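Local coordinates for glyoxalase 3 (Candida albicans, PDB 4LRU), which converts methylglyoxal to D-lactate in a single glutathione-independent step, detoxifying the methylglyoxal that the yeast itself produces, at residues A[33-38]-A[223-228]; A[127-132]-A[148-153]. One frame throughout, in Å; residues are numbered along the deposited sequence.

Contact 1 of 2, residues A[33-38]-A[223-228]; sequences LHPFEV and QSAVKT
H34 and V226 meet where helix 29-42 runs beside the first turn of helix 225-236, their CA atoms 5.6 Å apart. The CG2 methyl of V226 reaches the backbone end of the imidazole at a slant, lying 3.7 Å from H34 ND1 and nearly as close to CG and CB. The histidine is placed for this by its first torsion: CG lies anti to the carbonyl carbon (chi1 -71°), which leaves the ND1 side of the ring against V226 CG2. Next to it, A225 CB lies near the imidazole plane at the ring edge and is 4.2 Å from both H34 CB and P35 CD. The two branches of V226 divide the work: while CG2 serves the histidine, CG1, anti to the backbone N, turns to V38 and meets its CG2 at 4.1 Å.

The A225 and P35 side is the buried one, whereas H34, V226 and V38 are only partly covered. On the histidine side a water, in the ring plane and hydrogen-bonded to H34 ND1 (2.8 Å), bridges to V226 N, from which it accepts at 3.1 Å. The other ring nitrogen, NE2, is hydrogen-bonded to D71 of helix 69-76, so the imidazole is held at both nitrogens and its rotation is probably fixed. At the start of the second helix, S224 O accepts from both the amide N and OG1 of T228.

Further along, P35 and V38 continue onto A229, and V38 onto I233, extending the helix pairing. A225 lies about 8 Å, side chain to side chain, from C139, the probable active-site cysteine. Elsewhere on helix 29-42, L33 packs against helices 69-76 and 81-87, while helix 225-236 follows strand 216-219 of the central sheet.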
loop_
_atom_site.group_PDB
_atom_site.type_symbol
_atom_site.label_atom_id
_atom_site.label_comp_id
_atom_site.label_asym_id
_atom_site.label_seq_id
_atom_site.Cartn_x
_atom_site.Cartn_y
_atom_site.Cartn_z
ATOM N N LEU A 33 1.028 -9.694 1.848
ATOM C CA LEU A 33 1.844 -10.908 1.962
ATOM C C LEU A 33 3.114 -10.844 1.100
ATOM O O LEU A 33 4.210 -11.113 1.600
ATOM C CB LEU A 33 1.008 -12.147 1.635
ATOM C CG LEU A 33 1.575 -13.531 1.982
ATOM C CD1 LEU A 33 0.460 -14.553 2.181
ATOM C CD2 LEU A 33 2.539 -14.008 0.909
ATOM N N HIS A 34 2.981 -10.499 -0.173
ATOM C CA HIS A 34 4.144 -10.463 -1.048
ATOM C C HIS A 34 5.216 -9.490 -0.557
ATOM O O HIS A 34 6.384 -9.882 -0.418
ATOM C CB HIS A 34 3.750 -10.165 -2.499
ATOM C CG HIS A 34 3.045 -11.298 -3.172
ATOM N ND1 HIS A 34 2.506 -11.188 -4.434
ATOM C CD2 HIS A 34 2.800 -12.568 -2.770
ATOM C CE1 HIS A 34 1.957 -12.336 -4.780
ATOM N NE2 HIS A 34 2.135 -13.196 -3.795
ATOM N N PRO A 35 4.832 -8.235 -0.250
ATOM C CA PRO A 35 5.872 -7.326 0.215
ATOM C C PRO A 35 6.447 -7.756 1.555
ATOM O O PRO A 35 7.652 -7.634 1.782
ATOM C CB PRO A 35 5.157 -5.969 0.290
ATOM C CG PRO A 35 4.012 -6.097 -0.666
ATOM C CD PRO A 35 3.578 -7.524 -0.551
ATOM N N PHE A 36 5.606 -8.283 2.448
ATOM C CA PHE A 36 6.109 -8.827 3.704
ATOM C C PHE A 36 7.220 -9.837 3.419
ATOM O O PHE A 36 8.298 -9.797 4.018
ATOM C CB PHE A 36 4.983 -9.490 4.519
ATOM C CG PHE A 36 5.460 -10.124 5.802
ATOM C CD1 PHE A 36 5.622 -9.367 6.954
ATOM C CD2 PHE A 36 5.812 -11.467 5.841
ATOM C CE1 PHE A 36 6.070 -9.949 8.124
ATOM C CE2 PHE A 36 6.277 -12.051 7.007
ATOM C CZ PHE A 36 6.410 -11.288 8.149
ATOM N N GLU A 37 6.959 -10.752 2.501
ATOM C CA GLU A 37 7.925 -11.823 2.246
ATOM C C GLU A 37 9.200 -11.293 1.582
ATOM O O GLU A 37 10.292 -11.774 1.883
ATOM C CB GLU A 37 7.294 -12.942 1.418
ATOM C CG GLU A 37 6.300 -13.801 2.189
ATOM C CD GLU A 37 6.997 -14.667 3.209
ATOM O OE1 GLU A 37 7.595 -15.698 2.812
ATOM O OE2 GLU A 37 6.972 -14.322 4.401
ATOM N N VAL A 38 9.062 -10.341 0.667
ATOM C CA VAL A 38 10.232 -9.758 -0.003
ATOM C C VAL A 38 11.134 -9.089 1.037
ATOM O O VAL A 38 12.341 -9.321 1.079
ATOM C CB VAL A 38 9.816 -8.739 -1.067
ATOM C CG1 VAL A 38 11.012 -7.939 -1.560
ATOM C CG2 VAL A 38 9.144 -9.465 -2.216
ATOM N N GLN A 223 -0.664 -7.804 -9.053
ATOM C CA GLN A 223 0.368 -8.404 -9.886
ATOM C C GLN A 223 1.719 -7.708 -9.739
ATOM O O GLN A 223 2.740 -8.295 -10.055
ATOM C CB GLN A 223 -0.069 -8.362 -11.355
ATOM C CG GLN A 223 -1.284 -9.229 -11.645
ATOM C CD GLN A 223 -2.620 -8.524 -11.421
ATOM O OE1 GLN A 223 -2.694 -7.453 -10.830
ATOM N NE2 GLN A 223 -3.686 -9.130 -11.930
ATOM N N SER A 224 1.715 -6.461 -9.264
ATOM C CA SER A 224 2.934 -5.647 -9.168
ATOM C C SER A 224 3.542 -5.589 -7.778
ATOM O O SER A 224 4.538 -4.899 -7.572
ATOM C CB SER A 224 2.655 -4.209 -9.610
ATOM O OG SER A 224 2.105 -4.180 -10.919
ATOM N N ALA A 225 2.942 -6.275 -6.812
ATOM C CA ALA A 225 3.340 -6.098 -5.426
ATOM C C ALA A 225 4.772 -6.558 -5.155
ATOM O O ALA A 225 5.521 -5.869 -4.453
ATOM C CB ALA A 225 2.356 -6.792 -4.492
ATOM N N VAL A 226 5.158 -7.720 -5.686
ATOM C CA VAL A 226 6.523 -8.188 -5.532
ATOM C C VAL A 226 7.489 -7.146 -6.098
ATOM O O VAL A 226 8.442 -6.736 -5.429
ATOM C CB VAL A 226 6.765 -9.563 -6.190
ATOM C CG1 VAL A 226 8.247 -9.871 -6.230
ATOM C CG2 VAL A 226 6.042 -10.661 -5.435
ATOM N N LYS A 227 7.242 -6.707 -7.327
ATOM C CA LYS A 227 8.169 -5.807 -7.995
ATOM C C LYS A 227 8.238 -4.485 -7.242
ATOM O O LYS A 227 9.294 -3.876 -7.170
ATOM C CB LYS A 227 7.745 -5.576 -9.449
ATOM C CG LYS A 227 8.821 -4.907 -10.302
ATOM C CD LYS A 227 8.359 -4.720 -11.740
ATOM C CE LYS A 227 9.504 -4.261 -12.646
ATOM N NZ LYS A 227 9.960 -2.876 -12.323
ATOM N N THR A 228 7.113 -4.034 -6.680
ATOM C CA THR A 228 7.108 -2.773 -5.933
ATOM C C THR A 228 8.060 -2.889 -4.744
ATOM O O THR A 228 8.900 -2.016 -4.529
ATOM C CB THR A 228 5.707 -2.367 -5.444
ATOM O OG1 THR A 228 4.782 -2.359 -6.542
ATOM C CG2 THR A 228 5.741 -0.979 -4.839
HETATM O O HOH W 1 2.826 -9.524 -6.685
#

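Contact 2 of 2, residues A[127-132]-A[148-153]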
loop_
_atom_site.group_PDB
_atom_site.type_symbol
_atom_site.label_atom_id
_atom_site.label_comp_id
_atom_site.label_asym_id
_atom_site.label_seq_id
_atom_site.Cartn_x
_atom_site.Cartn_y
_atom_site.Cartn_z
ATOM N N THR A 127 7.722 11.109 7.974
ATOM C CA THR A 127 8.897 10.988 8.815
ATOM C C THR A 127 9.947 10.147 8.097
ATOM O O THR A 127 11.126 10.522 8.025
ATOM C CB THR A 127 8.536 10.381 10.188
ATOM O OG1 THR A 127 7.663 11.289 10.875
ATOM C CG2 THR A 127 9.754 10.158 11.021
ATOM N N VAL A 128 9.491 9.041 7.525
ATOM C CA VAL A 128 10.348 8.170 6.705
ATOM C C VAL A 128 10.947 8.949 5.543
ATOM O O VAL A 128 12.163 8.937 5.344
ATOM C CB VAL A 128 9.562 6.968 6.162
ATOM C CG1 VAL A 128 10.347 6.258 5.065
ATOM C CG2 VAL A 128 9.225 6.010 7.292
ATOM N N TYR A 129 10.107 9.683 4.813
ATOM C CA TYR A 129 10.590 10.410 3.641
ATOM C C TYR A 129 11.581 11.503 4.008
ATOM O O TYR A 129 12.541 11.739 3.282
ATOM C CB TYR A 129 9.428 11.009 2.846
ATOM C CG TYR A 129 9.819 11.471 1.461
ATOM C CD1 TYR A 129 10.167 10.560 0.483
ATOM C CD2 TYR A 129 9.855 12.814 1.144
ATOM C CE1 TYR A 129 10.533 10.975 -0.783
ATOM C CE2 TYR A 129 10.207 13.240 -0.119
ATOM C CZ TYR A 129 10.550 12.313 -1.080
ATOM O OH TYR A 129 10.933 12.753 -2.335
ATOM N N ASP A 130 11.351 12.195 5.123
ATOM C CA ASP A 130 12.108 13.388 5.422
ATOM C C ASP A 130 13.468 13.082 6.039
ATOM O O ASP A 130 14.271 13.984 6.211
ATOM C CB ASP A 130 11.332 14.308 6.357
ATOM C CG ASP A 130 10.237 15.051 5.649
ATOM O OD1 ASP A 130 10.207 15.016 4.395
ATOM O OD2 ASP A 130 9.446 15.726 6.338
ATOM N N LYS A 131 13.707 11.819 6.377
ATOM C CA LYS A 131 15.021 11.407 6.874
ATOM C C LYS A 131 15.804 10.580 5.867
ATOM O O LYS A 131 16.880 10.065 6.177
ATOM C CB LYS A 131 14.868 10.620 8.167
ATOM C CG LYS A 131 14.315 9.229 8.044
ATOM C CD LYS A 131 14.294 8.641 9.444
ATOM C CE LYS A 131 14.122 7.147 9.432
ATOM N NZ LYS A 131 14.067 6.616 10.823
ATOM N N GLY A 132 15.301 10.530 4.642
ATOM C CA GLY A 132 15.987 9.867 3.532
ATOM C C GLY A 132 15.603 8.411 3.319
ATOM O O GLY A 132 16.327 7.669 2.631
ATOM N N LEU A 148 -1.566 14.866 1.584
ATOM C CA LEU A 148 -0.325 14.712 2.343
ATOM C C LEU A 148 0.717 15.743 1.939
ATOM O O LEU A 148 1.311 15.657 0.860
ATOM C CB LEU A 148 0.252 13.316 2.189
ATOM C CG LEU A 148 1.451 13.009 3.078
ATOM C CD1 LEU A 148 1.129 13.304 4.540
ATOM C CD2 LEU A 148 1.886 11.576 2.886
ATOM N N ASN A 149 0.953 16.710 2.812
ATOM C CA ASN A 149 2.011 17.668 2.551
ATOM C C ASN A 149 3.325 17.147 3.139
ATOM O O ASN A 149 3.332 16.419 4.137
ATOM C CB ASN A 149 1.621 19.038 3.086
ATOM C CG ASN A 149 0.771 19.821 2.091
ATOM O OD1 ASN A 149 0.297 19.275 1.093
ATOM N ND2 ASN A 149 0.561 21.090 2.370
ATOM N N ASP A 150 4.421 17.460 2.472
ATOM C CA ASP A 150 5.759 17.146 2.985
ATOM C C ASP A 150 6.195 18.313 3.872
ATOM O O ASP A 150 6.227 19.452 3.428
ATOM C CB ASP A 150 6.719 16.991 1.802
ATOM C CG ASP A 150 8.120 16.571 2.219
ATOM O OD1 ASP A 150 8.433 16.579 3.430
ATOM O OD2 ASP A 150 8.904 16.237 1.301
ATOM N N PRO A 151 6.481 18.053 5.156
ATOM C CA PRO A 151 6.836 19.161 6.037
ATOM C C PRO A 151 8.042 19.956 5.551
ATOM O O PRO A 151 8.158 21.141 5.843
ATOM C CB PRO A 151 7.152 18.463 7.362
ATOM C CG PRO A 151 6.284 17.249 7.340
ATOM C CD PRO A 151 6.216 16.812 5.905
ATOM N N LYS A 152 8.920 19.303 4.794
ATOM C CA LYS A 152 10.143 19.943 4.321
ATOM C C LYS A 152 9.907 20.954 3.202
ATOM O O LYS A 152 10.749 21.824 2.963
ATOM C CB LYS A 152 11.132 18.879 3.852
ATOM C CG LYS A 152 11.998 18.332 4.978
ATOM C CD LYS A 152 13.004 17.305 4.476
ATOM C CE LYS A 152 14.361 17.929 4.194
ATOM N NZ LYS A 152 15.222 17.049 3.353
ATOM N N THR A 153 8.766 20.858 2.525
ATOM C CA THR A 153 8.498 21.733 1.389
ATOM C C THR A 153 7.278 22.634 1.575
ATOM O O THR A 153 7.166 23.644 0.902
ATOM C CB THR A 153 8.276 20.927 0.101
ATOM O OG1 THR A 153 7.057 20.185 0.218
ATOM C CG2 THR A 153 9.439 19.956 -0.164
HETATM O O HOH W 2 15.090 13.604 3.100
HETATM O O HOH W 3 17.015 14.493 4.830
#
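D130 and D150 bring their carboxylates together almost coplanar, the planes 19° apart and the two side chains overlapping head to tail. D130 OD1 and D150 OD1 are only 2.6 Å apart, which suggests that one of the two acids carries a proton and donates it to the other. D150 CG is anti to its backbone N (chi1 -176°), carrying the carboxylate across to helix 119-130. There its OD2 lies in the ring plane of Y129, at the edge, 3.6 Å from CD2, with ring and carboxylate planes 72° apart. R215 makes a cation-pi contact with this ring and bonds Y129 O. P151 CD abuts D130 OD2 at 3.4 Å, and the aliphatic part of K152 runs antiparallel to the D130 side chain, its CD 3.6 Å from D130 OD1. K152 NZ reaches two waters through weak bonds; one water donates to Y129 O, the other to D130 O.

D150 OD1 also accepts from K152 N at 3.1 Å, the amide standing well out of the carboxylate plane. This bond forms an Asx turn, which shapes the link between strands 149-150 and 155-156. Facing it, the helix ends in a Schellman motif with G132 at C-prime, so the contact joins a helix C-terminus to a surface hairpin.

All four segments fall within the DJ-1/PfpI family region of the single chain; the centres of the two contacts are 24 Å apart and their nearest atoms about 13 Å apart, without touching. Along the chain, contact 2 is nested within the loop that contact 1 closes: 33-38 comes first, then 127-132 and 148-153, and finally 223-228. Contact 1 joins an early helix to the last one, thereby bringing distant parts of the sequence together in a partly buried region. Contact 2 is local and superficial, tying helix 119-130 to a small two-stranded sheet away from the annotated sites. Strand 134-138 of the central sheet follows helix 119-130 in the chain and ends just before C139, inferred to be catalytic.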